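Long-range contact in STM4351 (Salmonella enterica, PDB 2Y7I), which serves as a periplasmic solute-binding protein that binds arginine with high specificity, probably for its uptake: residues L93-F107 with E155-W167. Numbering follows the deposited sequence. Where two conformers were deposited one is given.
With ARG (arginine), chain C.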
loop_
_atom_site.group_PDB
_atom_site.type_symbol
_atom_site.label_atom_id
_atom_site.label_comp_id
_atom_site.label_asym_id
_atom_site.label_seq_id
_atom_site.Cartn_x
_atom_site.Cartn_y
_atom_site.Cartn_z
ATOM N N LEU A 93 8.227 -10.737 7.955
ATOM C CA LEU A 93 7.882 -10.824 9.369
ATOM C C LEU A 93 8.643 -11.922 10.111
ATOM O O LEU A 93 9.522 -12.589 9.536
ATOM C CB LEU A 93 6.361 -10.951 9.571
ATOM C CG LEU A 93 5.431 -9.734 9.524
ATOM C CD1 LEU A 93 6.087 -8.454 10.076
ATOM C CD2 LEU A 93 4.895 -9.509 8.117
ATOM N N SER A 94 8.309 -12.098 11.391
ATOM C CA SER A 94 8.994 -13.062 12.250
ATOM C C SER A 94 8.626 -14.507 11.920
ATOM O O SER A 94 7.523 -14.790 11.437
ATOM C CB SER A 94 8.720 -12.762 13.727
ATOM O OG SER A 94 9.324 -11.541 14.102
ATOM N N ALA A 95 9.569 -15.406 12.171
ATOM C CA ALA A 95 9.382 -16.812 11.887
ATOM C C ALA A 95 9.005 -17.510 13.189
ATOM O O ALA A 95 9.435 -17.107 14.265
ATOM C CB ALA A 95 10.632 -17.406 11.303
ATOM N N VAL A 96 8.193 -18.552 13.074
ATOM C CA VAL A 96 7.706 -19.279 14.234
ATOM C C VAL A 96 7.831 -20.780 14.033
ATOM O O VAL A 96 7.879 -21.273 12.890
ATOM C CB VAL A 96 6.227 -18.901 14.588
ATOM C CG1 VAL A 96 6.100 -17.417 14.994
ATOM C CG2 VAL A 96 5.267 -19.234 13.457
ATOM N N VAL A 97 7.879 -21.506 15.147
ATOM C CA VAL A 97 7.785 -22.958 15.125
ATOM C C VAL A 97 6.372 -23.318 15.539
ATOM O O VAL A 97 5.803 -22.691 16.432
ATOM C CB VAL A 97 8.768 -23.639 16.104
ATOM C CG1 VAL A 97 8.726 -25.166 15.933
ATOM C CG2 VAL A 97 10.185 -23.118 15.880
ATOM N N VAL A 98 5.791 -24.299 14.858
ATOM C CA VAL A 98 4.561 -24.912 15.337
ATOM C C VAL A 98 4.898 -26.302 15.882
ATOM O O VAL A 98 5.650 -27.041 15.259
ATOM C CB VAL A 98 3.452 -24.941 14.261
ATOM C CG1 VAL A 98 3.935 -25.625 12.934
ATOM C CG2 VAL A 98 2.165 -25.554 14.821
ATOM N N THR A 99 4.393 -26.612 17.080
ATOM C CA THR A 99 4.610 -27.915 17.720
ATOM C C THR A 99 3.274 -28.390 18.261
ATOM O O THR A 99 2.295 -27.659 18.190
ATOM C CB THR A 99 5.635 -27.844 18.883
ATOM O OG1 THR A 99 5.032 -27.240 20.040
ATOM C CG2 THR A 99 6.912 -27.058 18.464
ATOM N N ARG A 100 3.227 -29.600 18.809
ATOM C CA ARG A 100 2.068 -29.998 19.599
ATOM C C ARG A 100 1.895 -28.967 20.724
ATOM O O ARG A 100 2.880 -28.520 21.299
ATOM C CB ARG A 100 2.268 -31.401 20.169
ATOM C CG ARG A 100 1.956 -32.522 19.177
ATOM C CD ARG A 100 2.459 -33.891 19.648
ATOM N NE ARG A 100 2.717 -33.946 21.092
ATOM C CZ ARG A 100 3.923 -33.822 21.657
ATOM N NH1 ARG A 100 5.015 -33.631 20.908
ATOM N NH2 ARG A 100 4.036 -33.882 22.981
ATOM N N LYS A 101 0.653 -28.584 21.014
ATOM C CA LYS A 101 0.362 -27.477 21.927
ATOM C C LYS A 101 0.943 -27.743 23.318
ATOM O O LYS A 101 0.697 -28.778 23.901
ATOM C CB LYS A 101 -1.156 -27.246 21.997
ATOM C CG LYS A 101 -1.620 -26.160 22.941
ATOM C CD LYS A 101 -3.143 -26.008 22.874
ATOM C CE LYS A 101 -3.850 -27.272 23.370
ATOM N NZ LYS A 101 -5.306 -27.304 23.011
ATOM N N GLY A 102 1.744 -26.816 23.827
ATOM C CA GLY A 102 2.329 -26.978 25.166
ATOM C C GLY A 102 3.577 -27.839 25.248
ATOM O O GLY A 102 4.185 -27.930 26.310
ATOM N N ALA A 103 3.980 -28.466 24.144
ATOM C CA ALA A 103 5.091 -29.422 24.190
ATOM C C ALA A 103 6.484 -28.779 24.234
ATOM O O ALA A 103 7.432 -29.376 24.777
ATOM C CB ALA A 103 4.994 -30.440 23.037
ATOM N N TYR A 104 6.598 -27.582 23.658
ATOM C CA TYR A 104 7.859 -26.830 23.575
ATOM C C TYR A 104 7.536 -25.347 23.761
ATOM O O TYR A 104 6.469 -24.874 23.332
ATOM C CB TYR A 104 8.593 -27.080 22.227
ATOM C CG TYR A 104 8.964 -28.545 22.019
ATOM C CD1 TYR A 104 10.107 -29.091 22.617
ATOM C CD2 TYR A 104 8.138 -29.392 21.270
ATOM C CE1 TYR A 104 10.428 -30.450 22.462
ATOM C CE2 TYR A 104 8.449 -30.733 21.105
ATOM C CZ TYR A 104 9.596 -31.254 21.705
ATOM O OH TYR A 104 9.904 -32.586 21.557
ATOM N N HIS A 105 8.450 -24.631 24.415
ATOM C CA HIS A 105 8.326 -23.183 24.586
ATOM C C HIS A 105 9.433 -22.440 23.844
ATOM O O HIS A 105 9.216 -21.355 23.309
ATOM C CB HIS A 105 8.391 -22.809 26.074
ATOM C CG HIS A 105 7.167 -23.178 26.852
ATOM N ND1 HIS A 105 6.240 -22.247 27.268
ATOM C CD2 HIS A 105 6.723 -24.377 27.302
ATOM C CE1 HIS A 105 5.273 -22.855 27.933
ATOM N NE2 HIS A 105 5.542 -24.147 27.970
ATOM N N THR A 106 10.630 -23.023 23.833
ATOM C CA THR A 106 11.812 -22.325 23.326
ATOM C C THR A 106 12.621 -23.199 22.387
ATOM O O THR A 106 12.486 -24.441 22.380
ATOM C CB THR A 106 12.772 -21.890 24.473
ATOM O OG1 THR A 106 13.370 -23.050 25.056
ATOM C CG2 THR A 106 12.061 -21.096 25.560
ATOM N N PHE A 107 13.494 -22.558 21.618
ATOM C CA PHE A 107 14.467 -23.286 20.800
ATOM C C PHE A 107 15.343 -24.231 21.625
ATOM O O PHE A 107 15.630 -25.351 21.184
ATOM C CB PHE A 107 15.328 -22.322 19.984
ATOM C CG PHE A 107 14.612 -21.744 18.780
ATOM C CD1 PHE A 107 14.257 -22.562 17.704
ATOM C CD2 PHE A 107 14.302 -20.389 18.722
ATOM C CE1 PHE A 107 13.595 -22.039 16.599
ATOM C CE2 PHE A 107 13.636 -19.852 17.619
ATOM C CZ PHE A 107 13.281 -20.684 16.550
ATOM N N GLU A 155 9.149 -32.934 15.442
ATOM C CA GLU A 155 8.640 -32.257 16.633
ATOM C C GLU A 155 8.106 -30.859 16.349
ATOM O O GLU A 155 7.293 -30.335 17.109
ATOM C CB GLU A 155 9.689 -32.223 17.747
ATOM C CG GLU A 155 9.945 -33.598 18.351
ATOM C CD GLU A 155 8.671 -34.228 18.896
ATOM O OE1 GLU A 155 8.247 -33.837 20.001
ATOM O OE2 GLU A 155 8.091 -35.111 18.224
ATOM N N GLY A 156 8.564 -30.259 15.254
ATOM C CA GLY A 156 8.083 -28.941 14.870
ATOM C C GLY A 156 8.202 -28.684 13.382
ATOM O O GLY A 156 8.821 -29.453 12.650
ATOM N N VAL A 157 7.572 -27.602 12.946
ATOM C CA VAL A 157 7.704 -27.093 11.581
ATOM C C VAL A 157 7.931 -25.595 11.740
ATOM O O VAL A 157 7.238 -24.951 12.517
ATOM C CB VAL A 157 6.465 -27.413 10.699
ATOM C CG1 VAL A 157 6.529 -26.631 9.359
ATOM C CG2 VAL A 157 6.381 -28.932 10.393
ATOM N N PHE A 158 8.929 -25.070 11.033
ATOM C CA PHE A 158 9.427 -23.700 11.217
ATOM C C PHE A 158 9.185 -22.923 9.923
ATOM O O PHE A 158 9.633 -23.351 8.857
ATOM C CB PHE A 158 10.924 -23.793 11.559
ATOM C CG PHE A 158 11.614 -22.481 11.811
ATOM C CD1 PHE A 158 11.127 -21.564 12.741
ATOM C CD2 PHE A 158 12.819 -22.208 11.166
ATOM C CE1 PHE A 158 11.806 -20.357 12.992
ATOM C CE2 PHE A 158 13.518 -21.011 11.409
ATOM C CZ PHE A 158 13.006 -20.084 12.321
ATOM N N GLY A 159 8.441 -21.817 10.019
ATOM C CA GLY A 159 8.077 -21.007 8.849
ATOM C C GLY A 159 7.521 -19.633 9.182
ATOM O O GLY A 159 7.603 -19.187 10.340
ATOM N N ASP A 160 6.950 -18.952 8.179
ATOM C CA ASP A 160 6.391 -17.607 8.394
ATOM C C ASP A 160 5.141 -17.675 9.257
ATOM O O ASP A 160 4.336 -18.597 9.126
ATOM C CB ASP A 160 6.103 -16.874 7.064
ATOM C CG ASP A 160 7.380 -16.381 6.381
ATOM O OD1 ASP A 160 7.918 -15.336 6.785
ATOM O OD2 ASP A 160 7.858 -17.035 5.442
ATOM N N VAL A 161 4.989 -16.694 10.146
ATOM C CA VAL A 161 3.866 -16.684 11.083
ATOM C C VAL A 161 2.502 -16.766 10.399
ATOM O O VAL A 161 1.627 -17.481 10.880
ATOM C CB VAL A 161 3.957 -15.532 12.153
ATOM C CG1 VAL A 161 3.920 -14.142 11.510
ATOM C CG2 VAL A 161 2.884 -15.699 13.219
ATOM N N ALA A 162 2.338 -16.067 9.268
ATOM C CA ALA A 162 1.073 -16.091 8.530
ATOM C C ALA A 162 0.739 -17.491 8.019
ATOM O O ALA A 162 -0.413 -17.943 8.112
ATOM C CB ALA A 162 1.096 -15.070 7.357
ATOM N N ALA A 163 1.747 -18.177 7.490
ATOM C CA ALA A 163 1.557 -19.506 6.916
ATOM C C ALA A 163 1.245 -20.524 8.006
ATOM O O ALA A 163 0.306 -21.312 7.878
ATOM C CB ALA A 163 2.789 -19.923 6.127
ATOM N N ILE A 164 2.020 -20.483 9.084
ATOM C CA ILE A 164 1.818 -21.388 10.226
ATOM C C ILE A 164 0.454 -21.109 10.861
ATOM O O ILE A 164 -0.326 -22.038 11.144
ATOM C CB ILE A 164 2.960 -21.231 11.271
ATOM C CG1 ILE A 164 4.356 -21.609 10.705
ATOM C CG2 ILE A 164 2.628 -21.936 12.598
ATOM C CD1 ILE A 164 4.424 -22.824 9.837
ATOM N N GLY A 165 0.161 -19.825 11.062
ATOM C CA GLY A 165 -1.121 -19.390 11.621
ATOM C C GLY A 165 -2.286 -19.926 10.820
ATOM O O GLY A 165 -3.278 -20.416 11.382
ATOM N N LYS A 166 -2.167 -19.850 9.495
ATOM C CA LYS A 166 -3.215 -20.360 8.613
ATOM C C LYS A 166 -3.429 -21.869 8.799
ATOM O O LYS A 166 -4.560 -22.330 8.936
ATOM C CB LYS A 166 -2.905 -19.996 7.152
ATOM C CG LYS A 166 -3.832 -20.608 6.124
ATOM C CD LYS A 166 -5.064 -19.738 5.885
ATOM C CE LYS A 166 -5.579 -19.915 4.455
ATOM N NZ LYS A 166 -6.371 -21.173 4.313
ATOM N N TRP A 167 -2.336 -22.628 8.818
ATOM C CA TRP A 167 -2.398 -24.081 9.000
ATOM C C TRP A 167 -3.071 -24.429 10.323
ATOM O O TRP A 167 -3.846 -25.395 10.406
ATOM C CB TRP A 167 -0.981 -24.682 8.938
ATOM C CG TRP A 167 -0.955 -26.193 9.071
ATOM C CD1 TRP A 167 -1.240 -27.114 8.096
ATOM C CD2 TRP A 167 -0.652 -26.942 10.254
ATOM N NE1 TRP A 167 -1.131 -28.388 8.601
ATOM C CE2 TRP A 167 -0.758 -28.312 9.920
ATOM C CE3 TRP A 167 -0.287 -26.586 11.566
ATOM C CZ2 TRP A 167 -0.524 -29.333 10.851
ATOM C CZ3 TRP A 167 -0.047 -27.603 12.494
ATOM C CH2 TRP A 167 -0.169 -28.964 12.127
HETATM N N ARG C . 9.574 -16.155 3.472
HETATM C CA ARG C . 10.466 -17.356 3.448
HETATM C C ARG C . 11.657 -17.095 2.534
HETATM O O ARG C . 12.498 -17.972 2.349
HETATM C CB ARG C . 9.699 -18.610 2.979
HETATM C CG ARG C . 8.989 -18.442 1.624
HETATM C CD ARG C . 8.366 -19.744 1.123
HETATM N NE ARG C . 7.436 -19.464 0.026
HETATM C CZ ARG C . 6.749 -20.383 -0.651
HETATM N NH1 ARG C . 6.871 -21.682 -0.371
HETATM N NH2 ARG C . 5.939 -19.999 -1.615
HETATM O OXT ARG C . 11.785 -16.006 1.942
HETATM O O HOH W 1 8.673 -12.983 5.501
HETATM O O HOH W 2 5.456 -31.333 18.694
#
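OE1 of E155 is gripped by two side chains of 93-107: Y104 OH donates a hydrogen bond of 2.6 Å to it, and R100 NH1 forms a long salt bridge with it. The phenol comes in on the anti side of the carboxylate, slightly out of its plane, with ring and carboxylate 76° apart. The bend of the E155 chain at chi2 (-57°) turns the carboxylate back to bring OE1 to Y104 OH, while CB and CG lie beside the hydroxyl end of the ring. A water ties the same ends together through the backbone, accepting from R100 N and donating to E155 O at 2.6 Å.

From here strands 95-100 and 156-160 run antiparallel, V96 pairing with G159 and V98 with V157 through two N-H...O bonds each; V98 N to V157 O, at 2.8 Å, is the shortest. On one face of this ladder the F158 ring lies across V97, with CD1 3.6 Å from V97 CG2, and meets A95 CB. The edge of F107 points at its face in an offset T-shaped pair, planes at 88°. On the other face V96 CG2 packs on I164 CG1, V98 CB sits 3.5 Å from I164 CG2, and V98 CG2 touches W167 CZ3; the first turns of helix 161-168 lie along strand 95-100.

D160, where strand passes into helix, accepts from the amino group of bound arginine through OD2, which also takes bonds from Y16 and H123; OD1 holds a water weakly bonded by L93 N. The two strands form an antiparallel junction inside the mixed sheet of one lobe of this family 3 solute-binding protein, between 114-118 and 174-176, with helix 122-130 beside F158 and F107 and helix 142-150 against V98, V157 and I164.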